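Local coordinates for protein catechol 1,2-dioxygenase (Burkholderia ambifaria, PDB 5VXT) that probably catalyses the iron(III)-dependent ring cleavage of catechol by dioxygen, and carries phosphatidylethanolamine bound in its helical part, at residues Val11-Thr16 / Ala58-Asp63; Asp132-Ile137 / Glu205-Met210; Val149-Val154 / Tyr295-Phe300. One frame throughout, in Å; residues are numbered along the deposited sequence.

Contact 1 of 3, residues Val11-Thr16 / Ala58-Asp63; sequences VKVFDT and AIDDLD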
loop_
_atom_site.group_PDB
_atom_site.type_symbol
_atom_site.label_atom_id
_atom_site.label_comp_id
_atom_site.label_asym_id
_atom_site.label_seq_id
_atom_site.Cartn_x
_atom_site.Cartn_y
_atom_site.Cartn_z
ATOM N N VAL B 11 2.140 -18.366 18.894
ATOM C CA VAL B 11 0.855 -18.721 19.485
ATOM C C VAL B 11 -0.215 -18.515 18.414
ATOM O O VAL B 11 -0.316 -17.438 17.816
ATOM C CB VAL B 11 0.564 -17.904 20.754
ATOM C CG1 VAL B 11 0.533 -16.412 20.452
ATOM C CG2 VAL B 11 -0.743 -18.355 21.387
ATOM N N LYS B 12 -0.987 -19.556 18.139
ATOM C CA LYS B 12 -1.868 -19.573 16.975
ATOM C C LYS B 12 -3.279 -19.164 17.371
ATOM O O LYS B 12 -3.872 -19.770 18.271
ATOM C CB LYS B 12 -1.891 -20.964 16.349
ATOM C CG LYS B 12 -0.528 -21.593 16.165
ATOM C CD LYS B 12 0.308 -20.862 15.122
ATOM C CE LYS B 12 1.500 -21.721 14.715
ATOM N NZ LYS B 12 2.040 -21.382 13.368
ATOM N N VAL B 13 -3.824 -18.154 16.684
ATOM C CA VAL B 13 -5.147 -17.646 17.028
ATOM C C VAL B 13 -6.084 -17.609 15.828
ATOM O O VAL B 13 -7.266 -17.306 15.988
ATOM C CB VAL B 13 -5.067 -16.239 17.650
ATOM C CG1 VAL B 13 -4.246 -16.252 18.938
ATOM C CG2 VAL B 13 -4.493 -15.238 16.634
ATOM N N PHE B 14 -5.588 -17.913 14.622
ATOM C CA PHE B 14 -6.371 -17.573 13.436
ATOM C C PHE B 14 -7.713 -18.302 13.412
ATOM O O PHE B 14 -8.732 -17.722 13.022
ATOM C CB PHE B 14 -5.575 -17.872 12.167
ATOM C CG PHE B 14 -6.355 -17.612 10.912
ATOM C CD1 PHE B 14 -6.514 -16.321 10.437
ATOM C CD2 PHE B 14 -6.965 -18.653 10.236
ATOM C CE1 PHE B 14 -7.249 -16.083 9.286
ATOM C CE2 PHE B 14 -7.709 -18.424 9.069
ATOM C CZ PHE B 14 -7.851 -17.137 8.603
ATOM N N ASP B 15 -7.743 -19.563 13.829
ATOM C CA ASP B 15 -8.978 -20.327 13.718
ATOM C C ASP B 15 -9.974 -20.031 14.829
ATOM O O ASP B 15 -11.067 -20.608 14.818
ATOM C CB ASP B 15 -8.672 -21.819 13.690
ATOM C CG ASP B 15 -7.990 -22.226 12.416
ATOM O OD1 ASP B 15 -7.082 -23.079 12.460
ATOM O OD2 ASP B 15 -8.345 -21.654 11.369
ATOM N N THR B 16 -9.645 -19.149 15.765
ATOM C CA THR B 16 -10.579 -18.833 16.838
ATOM C C THR B 16 -11.784 -18.069 16.302
ATOM O O THR B 16 -11.703 -17.358 15.296
ATOM C CB THR B 16 -9.898 -18.010 17.924
ATOM O OG1 THR B 16 -9.446 -16.758 17.381
ATOM C CG2 THR B 16 -8.726 -18.790 18.495
ATOM N N ALA B 58 -1.207 -15.605 7.485
ATOM C CA ALA B 58 0.237 -15.567 7.276
ATOM C C ALA B 58 0.961 -14.979 8.485
ATOM O O ALA B 58 2.064 -15.424 8.822
ATOM C CB ALA B 58 0.556 -14.770 6.007
ATOM N N ILE B 59 0.368 -13.968 9.134
ATOM C CA ILE B 59 0.941 -13.436 10.370
ATOM C C ILE B 59 0.987 -14.520 11.440
ATOM O O ILE B 59 1.995 -14.682 12.148
ATOM C CB ILE B 59 0.139 -12.200 10.837
ATOM C CG1 ILE B 59 0.400 -11.018 9.896
ATOM C CG2 ILE B 59 0.476 -11.825 12.293
ATOM C CD1 ILE B 59 -0.598 -9.889 10.040
ATOM N N ASP B 60 -0.099 -15.286 11.570
ATOM C CA ASP B 60 -0.128 -16.398 12.520
ATOM C C ASP B 60 0.948 -17.429 12.186
ATOM O O ASP B 60 1.749 -17.811 13.051
ATOM C CB ASP B 60 -1.522 -17.034 12.507
ATOM C CG ASP B 60 -2.036 -17.413 13.889
ATOM O OD1 ASP B 60 -2.740 -18.437 13.968
ATOM O OD2 ASP B 60 -1.752 -16.711 14.893
ATOM N N ASP B 61 1.019 -17.847 10.915
ATOM C CA ASP B 61 1.887 -18.965 10.540
ATOM C C ASP B 61 3.359 -18.613 10.702
ATOM O O ASP B 61 4.150 -19.418 11.209
ATOM C CB ASP B 61 1.615 -19.398 9.099
ATOM C CG ASP B 61 0.321 -20.183 8.947
ATOM O OD1 ASP B 61 -0.260 -20.614 9.963
ATOM O OD2 ASP B 61 -0.117 -20.369 7.793
ATOM N N LEU B 62 3.755 -17.428 10.245
ATOM C CA LEU B 62 5.150 -17.013 10.278
ATOM C C LEU B 62 5.504 -16.221 11.531
ATOM O O LEU B 62 6.655 -15.784 11.657
ATOM C CB LEU B 62 5.484 -16.186 9.032
ATOM C CG LEU B 62 5.315 -16.901 7.684
ATOM C CD1 LEU B 62 5.713 -15.991 6.521
ATOM C CD2 LEU B 62 6.127 -18.184 7.675
ATOM N N ASP B 63 4.550 -16.037 12.450
ATOM C CA ASP B 63 4.716 -15.221 13.657
ATOM C C ASP B 63 5.281 -13.847 13.311
ATOM O O ASP B 63 6.317 -13.417 13.820
ATOM C CB ASP B 63 5.606 -15.917 14.685
ATOM C CG ASP B 63 5.398 -15.374 16.089
ATOM O OD1 ASP B 63 6.142 -15.789 16.999
ATOM O OD2 ASP B 63 4.477 -14.543 16.287
HETATM O O HOH W 1 3.464 -15.465 18.861
#

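Contact 2 of 3, residues Asp132-Ile137 / Glu205-Met210; sequences DGVAKI and EFRTLM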
loop_
_atom_site.group_PDB
_atom_site.type_symbol
_atom_site.label_atom_id
_atom_site.label_comp_id
_atom_site.label_asym_id
_atom_site.label_seq_id
_atom_site.Cartn_x
_atom_site.Cartn_y
_atom_site.Cartn_z
ATOM N N ASP B 132 0.027 10.083 -39.972
ATOM C CA ASP B 132 -0.308 9.150 -41.041
ATOM C C ASP B 132 0.934 8.346 -41.394
ATOM O O ASP B 132 1.911 8.901 -41.901
ATOM C CB ASP B 132 -0.829 9.900 -42.264
ATOM C CG ASP B 132 -2.325 10.126 -42.213
ATOM O OD1 ASP B 132 -3.007 9.387 -41.472
ATOM O OD2 ASP B 132 -2.821 11.029 -42.926
ATOM N N GLY B 133 0.914 7.048 -41.099
ATOM C CA GLY B 133 1.934 6.131 -41.572
ATOM C C GLY B 133 3.318 6.191 -40.946
ATOM O O GLY B 133 3.961 5.148 -40.790
ATOM N N VAL B 134 3.815 7.383 -40.621
ATOM C CA VAL B 134 5.177 7.546 -40.114
ATOM C C VAL B 134 5.183 8.651 -39.066
ATOM O O VAL B 134 4.527 9.682 -39.235
ATOM C CB VAL B 134 6.184 7.873 -41.244
ATOM C CG1 VAL B 134 7.557 8.180 -40.667
ATOM C CG2 VAL B 134 6.288 6.727 -42.247
ATOM N N ALA B 135 5.916 8.431 -37.974
ATOM C CA ALA B 135 6.115 9.457 -36.960
ATOM C C ALA B 135 7.587 9.531 -36.590
ATOM O O ALA B 135 8.223 8.501 -36.346
ATOM C CB ALA B 135 5.274 9.185 -35.703
ATOM N N LYS B 136 8.124 10.746 -36.553
ATOM C CA LYS B 136 9.425 11.013 -35.951
ATOM C C LYS B 136 9.168 11.510 -34.535
ATOM O O LYS B 136 8.577 12.576 -34.343
ATOM C CB LYS B 136 10.214 12.039 -36.756
ATOM C CG LYS B 136 11.618 12.254 -36.225
ATOM C CD LYS B 136 12.389 13.244 -37.073
ATOM C CE LYS B 136 13.839 13.318 -36.628
ATOM N NZ LYS B 136 13.960 13.687 -35.194
ATOM N N ILE B 137 9.599 10.736 -33.543
ATOM C CA ILE B 137 9.132 10.938 -32.181
ATOM C C ILE B 137 10.217 11.442 -31.244
ATOM O O ILE B 137 9.911 11.749 -30.081
ATOM C CB ILE B 137 8.484 9.659 -31.619
ATOM C CG1 ILE B 137 9.525 8.567 -31.413
ATOM C CG2 ILE B 137 7.399 9.162 -32.565
ATOM C CD1 ILE B 137 8.940 7.273 -30.869
ATOM N N GLU B 205 5.618 3.256 -39.110
ATOM C CA GLU B 205 7.048 3.514 -38.999
ATOM C C GLU B 205 7.305 4.570 -37.940
ATOM O O GLU B 205 6.632 5.604 -37.912
ATOM C CB GLU B 205 7.634 3.959 -40.342
ATOM C CG GLU B 205 9.134 4.145 -40.311
ATOM C CD GLU B 205 9.705 4.322 -41.702
ATOM O OE1 GLU B 205 8.982 4.023 -42.676
ATOM O OE2 GLU B 205 10.867 4.761 -41.815
ATOM N N PHE B 206 8.274 4.302 -37.067
ATOM C CA PHE B 206 8.723 5.255 -36.065
ATOM C C PHE B 206 10.191 5.567 -36.307
ATOM O O PHE B 206 11.001 4.657 -36.501
ATOM C CB PHE B 206 8.518 4.718 -34.639
ATOM C CG PHE B 206 7.081 4.516 -34.279
ATOM C CD1 PHE B 206 6.295 5.586 -33.879
ATOM C CD2 PHE B 206 6.509 3.257 -34.339
ATOM C CE1 PHE B 206 4.966 5.399 -33.547
ATOM C CE2 PHE B 206 5.180 3.064 -34.007
ATOM C CZ PHE B 206 4.408 4.137 -33.612
ATOM N N ARG B 207 10.520 6.850 -36.317
ATOM C CA ARG B 207 11.895 7.313 -36.419
ATOM C C ARG B 207 12.248 7.994 -35.108
ATOM O O ARG B 207 11.579 8.945 -34.693
ATOM C CB ARG B 207 12.064 8.241 -37.620
ATOM C CG ARG B 207 11.737 7.514 -38.906
ATOM C CD ARG B 207 11.773 8.406 -40.122
ATOM N NE ARG B 207 11.306 7.686 -41.305
ATOM C CZ ARG B 207 11.110 8.248 -42.493
ATOM N NH1 ARG B 207 11.340 9.542 -42.657
ATOM N NH2 ARG B 207 10.685 7.518 -43.515
ATOM N N THR B 208 13.277 7.484 -34.445
ATOM C CA THR B 208 13.513 7.830 -33.054
ATOM C C THR B 208 14.991 7.592 -32.765
ATOM O O THR B 208 15.811 7.537 -33.690
ATOM C CB THR B 208 12.570 7.021 -32.144
ATOM O OG1 THR B 208 12.820 7.342 -30.773
ATOM C CG2 THR B 208 12.752 5.520 -32.352
ATOM N N LEU B 209 15.328 7.458 -31.489
ATOM C CA LEU B 209 16.684 7.166 -31.052
ATOM C C LEU B 209 16.671 5.927 -30.161
ATOM O O LEU B 209 15.642 5.552 -29.590
ATOM C CB LEU B 209 17.299 8.360 -30.311
ATOM C CG LEU B 209 17.269 9.716 -31.022
ATOM C CD1 LEU B 209 17.773 10.828 -30.106
ATOM C CD2 LEU B 209 18.081 9.676 -32.317
ATOM N N MET B 210 17.829 5.291 -30.059
ATOM C CA MET B 210 17.931 4.008 -29.368
ATOM C C MET B 210 17.790 4.186 -27.856
ATOM O O MET B 210 18.563 4.943 -27.252
ATOM C CB MET B 210 19.278 3.365 -29.708
ATOM C CG MET B 210 19.585 2.097 -28.932
ATOM S SD MET B 210 18.580 0.723 -29.500
ATOM C CE MET B 210 19.057 0.695 -31.223
#

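Contact 3 of 3, residues Val149-Val154 / Tyr295-Phe300; sequences VIHGTV and YQDIEF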
loop_
_atom_site.group_PDB
_atom_site.type_symbol
_atom_site.label_atom_id
_atom_site.label_comp_id
_atom_site.label_asym_id
_atom_site.label_seq_id
_atom_site.Cartn_x
_atom_site.Cartn_y
_atom_site.Cartn_z
ATOM N N VAL B 149 15.274 3.325 -36.499
ATOM C CA VAL B 149 14.043 3.237 -37.284
ATOM C C VAL B 149 13.347 1.924 -36.949
ATOM O O VAL B 149 13.937 0.846 -37.088
ATOM C CB VAL B 149 14.311 3.339 -38.793
ATOM C CG1 VAL B 149 13.034 3.040 -39.550
ATOM C CG2 VAL B 149 14.814 4.717 -39.137
ATOM N N ILE B 150 12.096 2.016 -36.497
ATOM C CA ILE B 150 11.251 0.855 -36.251
ATOM C C ILE B 150 10.133 0.872 -37.277
ATOM O O ILE B 150 9.426 1.878 -37.412
ATOM C CB ILE B 150 10.670 0.859 -34.827
ATOM C CG1 ILE B 150 11.771 1.119 -33.799
ATOM C CG2 ILE B 150 9.966 -0.458 -34.558
ATOM C CD1 ILE B 150 11.229 1.348 -32.388
ATOM N N HIS B 151 9.977 -0.230 -38.006
ATOM C CA HIS B 151 9.000 -0.271 -39.082
ATOM C C HIS B 151 8.433 -1.674 -39.196
ATOM O O HIS B 151 9.105 -2.660 -38.889
ATOM C CB HIS B 151 9.622 0.144 -40.421
ATOM C CG HIS B 151 10.723 -0.760 -40.878
ATOM N ND1 HIS B 151 10.534 -1.757 -41.812
ATOM C CD2 HIS B 151 12.030 -0.818 -40.529
ATOM C CE1 HIS B 151 11.676 -2.387 -42.019
ATOM N NE2 HIS B 151 12.601 -1.834 -41.255
ATOM N N GLY B 152 7.197 -1.751 -39.661
ATOM C CA GLY B 152 6.618 -3.036 -39.973
ATOM C C GLY B 152 5.201 -2.872 -40.455
ATOM O O GLY B 152 4.769 -1.773 -40.806
ATOM N N THR B 153 4.477 -3.983 -40.460
ATOM C CA THR B 153 3.085 -3.994 -40.866
ATOM C C THR B 153 2.215 -4.539 -39.746
ATOM O O THR B 153 2.634 -5.403 -38.965
ATOM C CB THR B 153 2.866 -4.846 -42.112
ATOM O OG1 THR B 153 3.059 -6.224 -41.770
ATOM C CG2 THR B 153 3.843 -4.454 -43.203
ATOM N N VAL B 154 1.004 -4.005 -39.681
ATOM C CA VAL B 154 -0.054 -4.507 -38.821
ATOM C C VAL B 154 -0.930 -5.416 -39.667
ATOM O O VAL B 154 -1.541 -4.968 -40.646
ATOM C CB VAL B 154 -0.875 -3.359 -38.219
ATOM C CG1 VAL B 154 -2.051 -3.908 -37.402
ATOM C CG2 VAL B 154 0.024 -2.454 -37.396
ATOM N N TYR B 295 22.430 4.248 -39.260
ATOM C CA TYR B 295 21.363 4.112 -38.279
ATOM C C TYR B 295 21.019 2.645 -38.094
ATOM O O TYR B 295 21.301 1.803 -38.950
ATOM C CB TYR B 295 20.109 4.901 -38.674
ATOM C CG TYR B 295 19.378 4.383 -39.893
ATOM C CD1 TYR B 295 18.306 3.505 -39.771
ATOM C CD2 TYR B 295 19.746 4.794 -41.172
ATOM C CE1 TYR B 295 17.630 3.038 -40.888
ATOM C CE2 TYR B 295 19.079 4.336 -42.291
ATOM C CZ TYR B 295 18.026 3.460 -42.151
ATOM O OH TYR B 295 17.368 3.014 -43.276
ATOM N N GLN B 296 20.405 2.351 -36.952
ATOM C CA GLN B 296 19.952 1.007 -36.634
ATOM C C GLN B 296 18.481 0.866 -36.999
ATOM O O GLN B 296 17.700 1.811 -36.858
ATOM C CB GLN B 296 20.181 0.689 -35.153
ATOM C CG GLN B 296 21.641 0.363 -34.865
ATOM C CD GLN B 296 21.963 0.278 -33.392
ATOM O OE1 GLN B 296 21.768 1.236 -32.642
ATOM N NE2 GLN B 296 22.473 -0.871 -32.965
ATOM N N ASP B 297 18.115 -0.320 -37.469
ATOM C CA ASP B 297 16.819 -0.564 -38.083
ATOM C C ASP B 297 16.231 -1.837 -37.497
ATOM O O ASP B 297 16.920 -2.858 -37.414
ATOM C CB ASP B 297 16.977 -0.674 -39.605
ATOM C CG ASP B 297 15.661 -0.829 -40.323
ATOM O OD1 ASP B 297 15.308 -1.970 -40.695
ATOM O OD2 ASP B 297 14.978 0.196 -40.516
ATOM N N ILE B 298 14.979 -1.773 -37.054
ATOM C CA ILE B 298 14.292 -2.948 -36.534
ATOM C C ILE B 298 13.007 -3.142 -37.314
ATOM O O ILE B 298 12.126 -2.273 -37.288
ATOM C CB ILE B 298 13.986 -2.831 -35.033
ATOM C CG1 ILE B 298 15.268 -2.629 -34.231
ATOM C CG2 ILE B 298 13.258 -4.074 -34.576
ATOM C CD1 ILE B 298 15.052 -2.648 -32.735
ATOM N N GLU B 299 12.884 -4.287 -37.980
ATOM C CA GLU B 299 11.632 -4.666 -38.620
ATOM C C GLU B 299 10.818 -5.487 -37.628
ATOM O O GLU B 299 11.289 -6.507 -37.115
ATOM C CB GLU B 299 11.867 -5.443 -39.919
ATOM C CG GLU B 299 10.569 -5.959 -40.539
ATOM C CD GLU B 299 10.733 -6.489 -41.955
ATOM O OE1 GLU B 299 11.750 -6.170 -42.605
ATOM O OE2 GLU B 299 9.833 -7.224 -42.414
ATOM N N PHE B 300 9.611 -5.028 -37.330
ATOM C CA PHE B 300 8.767 -5.739 -36.383
ATOM C C PHE B 300 7.319 -5.587 -36.803
ATOM O O PHE B 300 6.801 -4.467 -36.874
ATOM C CB PHE B 300 8.971 -5.220 -34.965
ATOM C CG PHE B 300 8.390 -6.114 -33.922
ATOM C CD1 PHE B 300 9.061 -7.256 -33.515
ATOM C CD2 PHE B 300 7.161 -5.828 -33.360
ATOM C CE1 PHE B 300 8.527 -8.082 -32.546
ATOM C CE2 PHE B 300 6.623 -6.657 -32.401
ATOM C CZ PHE B 300 7.306 -7.786 -31.999
#

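Contact 1 of 3, residues Val11-Thr16 / Ala58-Asp63
The backbone hydrogen bonds of this contact all run to one carboxylate, that of D60, which reaches out of helix 42-62 against the chain at V13 and F14. V13 N is shared between both oxygens, 3.1 Å to D60 OD2 and 2.9 Å to D60 OD1, and on each it meets the syn lone pair. F14 N adds a third bond, 3.0 Å to D60 OD1, but arrives from above the carboxylate plane, 58° out of it. Two successive amides thus grip OD1 from different directions and fix the rotation of the group, whose chi1 of -139° lies off a staggered value. With R101 of the second subunit forming a salt bridge to OD2, D60 is probably ionised although buried.

Van der Waals contacts fill in round the same group. F14 CB lies 3.4 Å from D60 OD1, while the ring leads away to V19, L23 and F56; V13 CG2 touches OD2.

Charge adds a looser element. K12 bends at chi2 (-68°), which brings K12 NZ to 3.6 Å from D61 O, with D61 OD1 farther off at 4.2 Å; the latter is short of a salt bridge, and the D61 carboxylate pairs instead with R50 of the second subunit. A water links V11 N to D63 OD2, accepting from the first and donating to the second.

Turn and cap bonds shape both segments. T16 N closes a type I beta turn on V13 O, and T16 OG1 gives that oxygen a second bond, at 2.6 Å. The end of helix 42-62, closed by a Schellman motif at D63, thus meets a capped turn leading into helix 17-27 at the subunit interface, in keeping with the helical dimerisation region of intradiol dioxygenases.

Contact 2 of 3, residues Asp132-Ile137 / Glu205-Met210
I137 and T208 make the tightest meeting here: I137 CG1 presses on T208 CB at 3.5 Å, closer than carbons usually pack. The isoleucine's chi1 of 68° sets CG1 between the backbone N and the carbonyl carbon, leaning toward T208, while CG2 is left to touch the edge of the F206 ring, 4.0 Å from CD1. A135 CB approaches the same ring obliquely. T208 OG1 is hydrogen-bonded to H171. Beneath these side chains the backbones run parallel, with A135 N bonded to E205 O, R207 N to A135 O at 2.8 Å, and I137 N to R207 O.

Strand 134-136 is an outermost strand of its sheet within the chain, one of two mixed sheets in the beta-sandwich core of the dioxygenase domain; A135 and F206 face inward, where V196, and for F206 also V167 and C169, cover them from the other sheet.

The V134, K136, E205 and R207 face is more open. There R207 turns side-on to E205, NE (3.0 Å) and NH2 (3.2 Å) both donating to OE2. The oxygen lies in the guanidinium plane, yet both nitrogens meet it from one face of the carboxylate, NE 59° out of that plane. V134 CG1 sits over one face of the guanidinium, 3.8 Å from NE, and CG2 runs alongside E205 CB. K136, the exposed residue here, passes its CG by R207 O and pairs its NZ with D138.

Contact 3 of 3, residues Val149-Val154 / Tyr295-Phe300
H151 NE2 donates to D297 OD1 at 2.8 Å, with an N-H...O angle of 155°, joining two neighbouring parallel strands of the dioxygenase beta sandwich. The oxygen lies in the imidazole plane and is met on its syn side, the ring and carboxylate planes being 33° apart. This is a His-carboxylate hydrogen bond on the sheet face that also carries V149 and E299. It depends on the histidine's chi1 of 62°, which puts CG between the backbone N and the carbonyl carbon and swings the ring across to the partner strand. There E299 CA lies over one face of the imidazole, 4.1 Å from the centroid, a CH-pi contact, and E299 CB touches CE1.

V149 CG1 packs against the second carboxylate oxygen, D297 OD2, at 3.6 Å. The carboxylate also meets the edge of the Y295 ring, with OD2 in the ring plane, and V149 CG2 reaches Y295 CE1 at 3.7 Å. The aspartate thus has the imidazole donor at OD1 and the valine methyl and tyrosine ring edge at OD2; K282 gives it only a long, weak ion pair.

A parallel ladder of backbone bonds puts V149 beside D297 and H151 beside E299. V149 N bonds to Q296 O, I298 N to V149 O, H151 N to I298 O, and F300 N to H151 O. I150 and I298 point to the opposite face, where both pack on F255 of the second sheet. Further out, E205 of the adjoining strand lies against V149 and H151, and Y204 OH bonds to F300 O. That same carbonyl oxygen comes within 3.4 Å of G152 CA, a C-H...O contact made possible by a residue with no side chain.

Contacts 2 and 3 belong to one sheet, their centres 9 Å apart: strands 203-209 and 147-155 are neighbours, probably joined by a hydrogen bond from F206 N to I150 O of 2.7 Å, and across the sheet the order is 134-136, 203-209, 147-155, 295-303. The side chain of I137 in contact 2 is about 12 Å from the bound iron(III) ion, and that of I150 in contact 3 equally far. Y178, H238 and H240 bind this iron beside catechol; neither contact forms the active site itself. Contact 1 lies across the chain's centre, its own centre 56 Å from those of both others, at the subunit interface. F14 there has its side chain about 10 Å from a bound phosphatidylethanolamine.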